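Hypothetical protein (Pyrococcus furiosus, PDB 1YB3) is of unknown function, a conserved DUF3201-family protein of a hyperthermophile, built of an antiparallel sheet and helices. Local coordinates at residues Phe26-Arg29 against Glu30-Lys33; Lys155-Val158 against Lys159-Ile162. All blocks are in the same frame, centred on the assembly; numbering follows the deposited sequence.

Contact 1. Residues Phe26-Arg29 against Glu30-Lys33; sequences FELR and EELK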
ATOM      1  N   PHE A  26       0.118  13.520  -8.805  1.00 22.22           N
ATOM      2  CA  PHE A  26       0.163  14.938  -8.460  1.00 25.54           C
ATOM      3  C   PHE A  26      -1.250  15.407  -8.066  1.00 24.86           C
ATOM      4  O   PHE A  26      -1.422  16.124  -7.069  1.00 25.10           O
ATOM      5  CB  PHE A  26       0.768  15.777  -9.597  1.00 28.74           C
ATOM      6  CG  PHE A  26       2.249  15.556  -9.785  1.00 31.08           C
ATOM      7  CD1 PHE A  26       3.143  15.772  -8.732  1.00 32.22           C
ATOM      8  CD2 PHE A  26       2.758  15.147 -11.023  1.00 34.30           C
ATOM      9  CE1 PHE A  26       4.519  15.565  -8.904  1.00 33.47           C
ATOM     10  CE2 PHE A  26       4.142  14.939 -11.207  1.00 33.47           C
ATOM     11  CZ  PHE A  26       5.015  15.141 -10.149  1.00 34.18           C
ATOM     12  N   GLU A  27      -2.254  14.939  -8.807  1.00 24.21           N
ATOM     13  CA  GLU A  27      -3.659  15.290  -8.555  1.00 27.13           C
ATOM     14  C   GLU A  27      -4.132  14.718  -7.217  1.00 24.86           C
ATOM     15  O   GLU A  27      -4.746  15.430  -6.396  1.00 25.36           O
ATOM     16  CB  GLU A  27      -4.552  14.784  -9.692  1.00 29.20           C
ATOM     17  CG  GLU A  27      -6.055  15.026  -9.480  1.00 33.94           C
ATOM     18  CD  GLU A  27      -6.905  14.482 -10.627  1.00 37.99           C
ATOM     19  OE1 GLU A  27      -7.457  15.310 -11.398  1.00 42.67           O
ATOM     20  OE2 GLU A  27      -7.010  13.234 -10.766  1.00 39.48           O
ATOM     21  N   LEU A  28      -3.841  13.437  -6.997  1.00 20.49           N
ATOM     22  CA  LEU A  28      -4.303  12.746  -5.787  1.00 19.49           C
ATOM     23  C   LEU A  28      -3.657  13.323  -4.534  1.00 17.36           C
ATOM     24  O   LEU A  28      -4.321  13.389  -3.469  1.00 19.41           O
ATOM     25  CB  LEU A  28      -4.034  11.244  -5.879  1.00 20.37           C
ATOM     26  CG  LEU A  28      -4.509  10.369  -4.722  1.00 21.90           C
ATOM     27  CD1 LEU A  28      -6.048  10.506  -4.544  1.00 22.81           C
ATOM     28  CD2 LEU A  28      -4.087   8.934  -4.979  1.00 21.90           C
ATOM     29  N   ARG A  29      -2.386  13.732  -4.632  1.00 18.47           N
ATOM     30  CA  ARG A  29      -1.687  14.353  -3.508  1.00 18.39           C
ATOM     31  C   ARG A  29      -2.429  15.600  -3.045  1.00 20.69           C
ATOM     32  O   ARG A  29      -2.680  15.772  -1.835  1.00 19.84           O
ATOM     33  CB  ARG A  29      -0.207  14.657  -3.838  1.00 21.12           C
ATOM     34  CG  ARG A  29       0.635  15.083  -2.627  1.00 21.32           C
ATOM     35  CD  ARG A  29       0.592  16.593  -2.387  1.00 20.33           C
ATOM     36  NE  ARG A  29       1.198  16.948  -1.100  1.00 22.50           N
ATOM     37  CZ  ARG A  29       1.273  18.181  -0.607  1.00 25.20           C
ATOM     38  NH1 ARG A  29       0.825  19.224  -1.309  1.00 22.90           N
ATOM     39  NH2 ARG A  29       1.835  18.379   0.586  1.00 25.53           N
ATOM     40  N   GLU A  30      -2.806  16.464  -3.985  1.00 21.71           N
ATOM     41  CA  GLU A  30      -3.508  17.695  -3.586  1.00 23.46           C
ATOM     42  C   GLU A  30      -4.887  17.378  -2.996  1.00 23.87           C
ATOM     43  O   GLU A  30      -5.324  18.013  -2.004  1.00 24.74           O
ATOM     44  CB  GLU A  30      -3.589  18.674  -4.761  0.65 25.63           C
ATOM     45  CG  GLU A  30      -2.208  19.185  -5.241  0.65 27.43           C
ATOM     46  CD  GLU A  30      -1.343  19.758  -4.116  0.65 26.95           C
ATOM     47  OE1 GLU A  30      -1.867  20.539  -3.285  0.65 31.98           O
ATOM     48  OE2 GLU A  30      -0.137  19.440  -4.066  0.65 24.39           O
ATOM     49  N   GLU A  31      -5.546  16.372  -3.557  1.00 20.62           N
ATOM     50  CA  GLU A  31      -6.871  15.960  -3.087  1.00 23.10           C
ATOM     51  C   GLU A  31      -6.803  15.407  -1.665  1.00 22.81           C
ATOM     52  O   GLU A  31      -7.589  15.813  -0.795  1.00 22.56           O
ATOM     53  CB  GLU A  31      -7.513  14.942  -4.034  1.00 26.36           C
ATOM     54  CG  GLU A  31      -7.960  15.570  -5.364  1.00 30.63           C
ATOM     55  CD  GLU A  31      -8.267  14.558  -6.447  1.00 35.06           C
ATOM     56  OE1 GLU A  31      -8.003  13.350  -6.257  1.00 36.13           O
ATOM     57  OE2 GLU A  31      -8.771  14.986  -7.511  1.00 38.89           O
ATOM     58  N   LEU A  32      -5.859  14.502  -1.411  1.00 19.60           N
ATOM     59  CA  LEU A  32      -5.762  13.924  -0.056  1.00 18.46           C
ATOM     60  C   LEU A  32      -5.210  14.923   0.970  1.00 18.76           C
ATOM     61  O   LEU A  32      -5.525  14.825   2.170  1.00 21.50           O
ATOM     62  CB  LEU A  32      -4.967  12.602  -0.052  1.00 16.39           C
ATOM     63  CG  LEU A  32      -5.534  11.426  -0.868  1.00 17.16           C
ATOM     64  CD1 LEU A  32      -4.683  10.208  -0.645  1.00 17.94           C
ATOM     65  CD2 LEU A  32      -7.011  11.081  -0.497  1.00 19.12           C
ATOM     66  N   LYS A  33      -4.417  15.888   0.508  1.00 19.32           N
ATOM     67  CA  LYS A  33      -3.930  16.964   1.362  1.00 23.19           C
ATOM     68  C   LYS A  33      -5.152  17.710   1.902  1.00 23.26           C
ATOM     69  O   LYS A  33      -5.253  17.978   3.106  1.00 21.61           O
ATOM     70  CB  LYS A  33      -3.022  17.916   0.579  1.00 24.56           C
ATOM     71  CG  LYS A  33      -2.697  19.232   1.280  1.00 29.47           C
ATOM     72  CD  LYS A  33      -1.733  19.066   2.434  1.00 31.24           C
ATOM     73  CE  LYS A  33      -1.170  20.431   2.848  1.00 33.36           C
ATOM     74  NZ  LYS A  33      -0.581  20.419   4.196  1.00 34.10           N
TER
HETATM   75  O   HOH W   1       0.631  17.744  -6.059  1.00 31.50           O
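R29 and E30, neighbours along the helix, join their charged ends in one of the two conformers of E30: NH1 of R29 donates to OE2 of E30 at 2.9 Å, with the oxygen close to the guanidinium plane. The carboxylate is twisted 57° from that plane, and OE2 is met on its syn side, with the donor 32° out of the carboxylate plane. In the same conformer a water donates to this OE2 and to the backbone O of F26, tying the carboxylate back to the preceding turn, where the bond from E30 N to F26 O is weak at 3.4 Å. K33 runs alongside R29, its CG and CD over one face of the guanidinium, toward the rim, CD 4.1 Å from NH2. One turn apart, CD1 of L28 packs against CG of L32 at 3.8 Å. E27 and E31 bring their carboxylates to 4.1 Å between the two OE2 atoms, a like-charge approach that K155, salt-bridged to E27 OE2, probably eases. L32 N bonds to L28 O at 2.8 Å. R29 sets CG anti to its own N (chi1 -170°) and bends at chi2, which carries NE to E42 O and NH2 to V41 O and E43 OE2, leaving NH1 for E30. Helix 11-35 thus turns R29 to strand 40-47, while L28 and L32 meet V158 and I162 of helix 155-171, and F68 of strand 65-71 touches both R29 and L32.

Contact 2. Residues Lys155-Val158 against Lys159-Ile162; sequences KEEV and KREI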
ATOM      1  N   LYS A 155      -9.704   6.200  -9.260  1.00 21.17           N
ATOM      2  CA  LYS A 155      -9.617   7.338  -8.325  1.00 21.10           C
ATOM      3  C   LYS A 155     -10.651   7.262  -7.201  1.00 20.28           C
ATOM      4  O   LYS A 155     -10.333   7.470  -6.032  1.00 21.52           O
ATOM      5  CB  LYS A 155      -9.766   8.665  -9.098  1.00 25.33           C
ATOM      6  CG  LYS A 155      -8.787   8.824 -10.264  1.00 25.29           C
ATOM      7  CD  LYS A 155      -9.055  10.127 -11.056  1.00 26.25           C
ATOM      8  CE  LYS A 155      -8.070  10.263 -12.215  1.00 30.11           C
ATOM      9  NZ  LYS A 155      -8.148  11.600 -12.876  1.00 33.13           N
ATOM     10  N   GLU A 156     -11.884   6.907  -7.543  1.00 20.81           N
ATOM     11  CA  GLU A 156     -12.929   6.749  -6.520  1.00 19.18           C
ATOM     12  C   GLU A 156     -12.516   5.730  -5.473  1.00 20.90           C
ATOM     13  O   GLU A 156     -12.741   5.936  -4.279  1.00 20.03           O
ATOM     14  CB  GLU A 156     -14.257   6.318  -7.173  1.00 20.07           C
ATOM     15  CG  GLU A 156     -15.490   6.316  -6.217  1.00 22.10           C
ATOM     16  CD  GLU A 156     -15.701   4.973  -5.437  1.00 23.67           C
ATOM     17  OE1 GLU A 156     -15.019   3.972  -5.752  1.00 24.31           O
ATOM     18  OE2 GLU A 156     -16.567   4.916  -4.508  1.00 21.60           O
ATOM     19  N   GLU A 157     -11.911   4.624  -5.936  1.00 19.12           N
ATOM     20  CA  GLU A 157     -11.513   3.543  -5.038  1.00 20.22           C
ATOM     21  C   GLU A 157     -10.330   3.917  -4.173  1.00 18.21           C
ATOM     22  O   GLU A 157     -10.268   3.531  -3.017  1.00 18.86           O
ATOM     23  CB  GLU A 157     -11.265   2.227  -5.802  1.00 21.68           C
ATOM     24  CG  GLU A 157     -12.566   1.450  -6.042  1.00 22.72           C
ATOM     25  CD  GLU A 157     -12.387   0.206  -6.890  1.00 25.19           C
ATOM     26  OE1 GLU A 157     -11.221  -0.225  -7.087  1.00 26.15           O
ATOM     27  OE2 GLU A 157     -13.409  -0.347  -7.360  1.00 21.66           O
ATOM     28  N   VAL A 158      -9.364   4.672  -4.700  1.00 17.13           N
ATOM     29  CA  VAL A 158      -8.273   5.052  -3.787  1.00 20.49           C
ATOM     30  C   VAL A 158      -8.777   5.868  -2.607  1.00 19.72           C
ATOM     31  O   VAL A 158      -8.412   5.597  -1.450  1.00 20.54           O
ATOM     32  CB  VAL A 158      -7.083   5.725  -4.498  1.00 24.38           C
ATOM     33  CG1 VAL A 158      -5.864   5.801  -3.540  1.00 28.97           C
ATOM     34  CG2 VAL A 158      -6.715   4.923  -5.648  1.00 30.54           C
ATOM     35  N   LYS A 159      -9.655   6.836  -2.891  1.00 19.56           N
ATOM     36  CA  LYS A 159     -10.252   7.649  -1.841  1.00 21.02           C
ATOM     37  C   LYS A 159     -11.077   6.791  -0.876  1.00 18.81           C
ATOM     38  O   LYS A 159     -10.918   6.884   0.333  1.00 20.06           O
ATOM     39  CB  LYS A 159     -11.123   8.771  -2.421  1.00 23.52           C
ATOM     40  CG  LYS A 159     -10.366   9.925  -3.046  1.00 29.87           C
ATOM     41  CD  LYS A 159     -11.364  11.028  -3.497  1.00 30.02           C
ATOM     42  CE  LYS A 159     -10.647  12.198  -4.150  1.00 36.83           C
ATOM     43  NZ  LYS A 159     -11.599  13.202  -4.717  1.00 37.74           N
ATOM     44  N   ARG A 160     -11.944   5.930  -1.416  1.00 17.03           N
ATOM     45  CA  ARG A 160     -12.803   5.120  -0.542  1.00 16.95           C
ATOM     46  C   ARG A 160     -12.048   4.084   0.283  1.00 16.97           C
ATOM     47  O   ARG A 160     -12.344   3.878   1.462  1.00 16.73           O
ATOM     48  CB  ARG A 160     -13.948   4.488  -1.334  1.00 15.54           C
ATOM     49  CG  ARG A 160     -14.910   3.670  -0.441  1.00 18.32           C
ATOM     50  CD  ARG A 160     -16.265   3.408  -1.140  1.00 18.06           C
ATOM     51  NE  ARG A 160     -16.043   2.929  -2.505  1.00 18.34           N
ATOM     52  CZ  ARG A 160     -15.750   1.673  -2.819  1.00 18.06           C
ATOM     53  NH1 ARG A 160     -15.697   0.737  -1.880  1.00 17.65           N
ATOM     54  NH2 ARG A 160     -15.513   1.351  -4.082  1.00 18.42           N
ATOM     55  N   GLU A 161     -11.061   3.427  -0.331  1.00 15.46           N
ATOM     56  CA  GLU A 161     -10.313   2.398   0.384  1.00 16.16           C
ATOM     57  C   GLU A 161      -9.381   2.961   1.458  1.00 16.35           C
ATOM     58  O   GLU A 161      -9.232   2.349   2.512  1.00 16.11           O
ATOM     59  CB  GLU A 161      -9.577   1.471  -0.596  1.00 15.98           C
ATOM     60  CG  GLU A 161     -10.485   0.721  -1.587  1.00 16.81           C
ATOM     61  CD  GLU A 161     -11.637  -0.041  -0.930  1.00 19.48           C
ATOM     62  OE1 GLU A 161     -11.570  -0.330   0.275  1.00 19.09           O
ATOM     63  OE2 GLU A 161     -12.592  -0.354  -1.660  1.00 20.34           O
ATOM     64  N   ILE A 162      -8.749   4.113   1.190  1.00 16.89           N
ATOM     65  CA  ILE A 162      -7.974   4.785   2.249  1.00 17.71           C
ATOM     66  C   ILE A 162      -8.894   5.108   3.417  1.00 16.81           C
ATOM     67  O   ILE A 162      -8.539   4.883   4.573  1.00 19.28           O
ATOM     68  CB  ILE A 162      -7.267   6.073   1.759  1.00 20.76           C
ATOM     69  CG1 ILE A 162      -6.146   5.712   0.807  1.00 24.41           C
ATOM     70  CG2 ILE A 162      -6.773   6.902   2.962  1.00 24.62           C
ATOM     71  CD1 ILE A 162      -5.516   6.908   0.052  1.00 23.10           C
TER
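An i to i+4 salt bridge on the first turns of helix 155-171 pairs E156 with R160, and E161 extends it into a small network. R160 grips the carboxylate side-on: NE donates to E156 OE2 at 2.9 Å with an N-H...O angle of 169°, and NH2 donates to E156 OE1 at 3.1 Å. Both oxygens lie near the guanidinium plane, yet the two flat groups are turned 35° apart, so the fork is twisted and OE2 is met somewhat out of its carboxylate plane. The bend of E156 at chi2 (-88°), after a CG placed anti to the backbone N, folds its carboxylate along the helix to R160. NH1 of R160 lies 3.3 Å from OE2 of E161, an attraction of charge alone, since that oxygen stands well out of the guanidinium plane; E161 OE1 is salt-bridged to R164. An alanine replacing R160 would probably leave the E156 carboxylate without its two-point partner and free to turn, and E161 without one of its neighbouring positive charges. CG of E157 also meets NH2 of R160, at 3.5 Å. The helix is amphipathic here, the charged pair on one flank and the apolar side chains on the side that packs on strand 82-90 of the antiparallel sheet, V158 on F83 and I162 on F85. CG1 of V158 touches CD1 of I162 at 3.8 Å, with I162 CG1 3.2 Å from V158 O. Backbone bonds such as E161 N to E157 O, 2.8 Å, hold the turns.

From the N terminus, contact 1 comes first, within helix 11-35, and contact 2 follows near the start of helix 155-171, the last helix of the chain. Each spans just two successive turns, so neither closes a loop; they lie in series, without nesting or crossing. The strands of the seven-stranded sheet fall between them in sequence, yet the centres of the two contacts are about 12 Å apart. The two helices meet directly through a salt bridge, E27 OE2 to K155 NZ at 2.9 Å, and an apolar seam in which L32 CD1 approaches I162 CD1 at 3.5 Å. The N-terminal and C-terminal helices are thereby packed against each other.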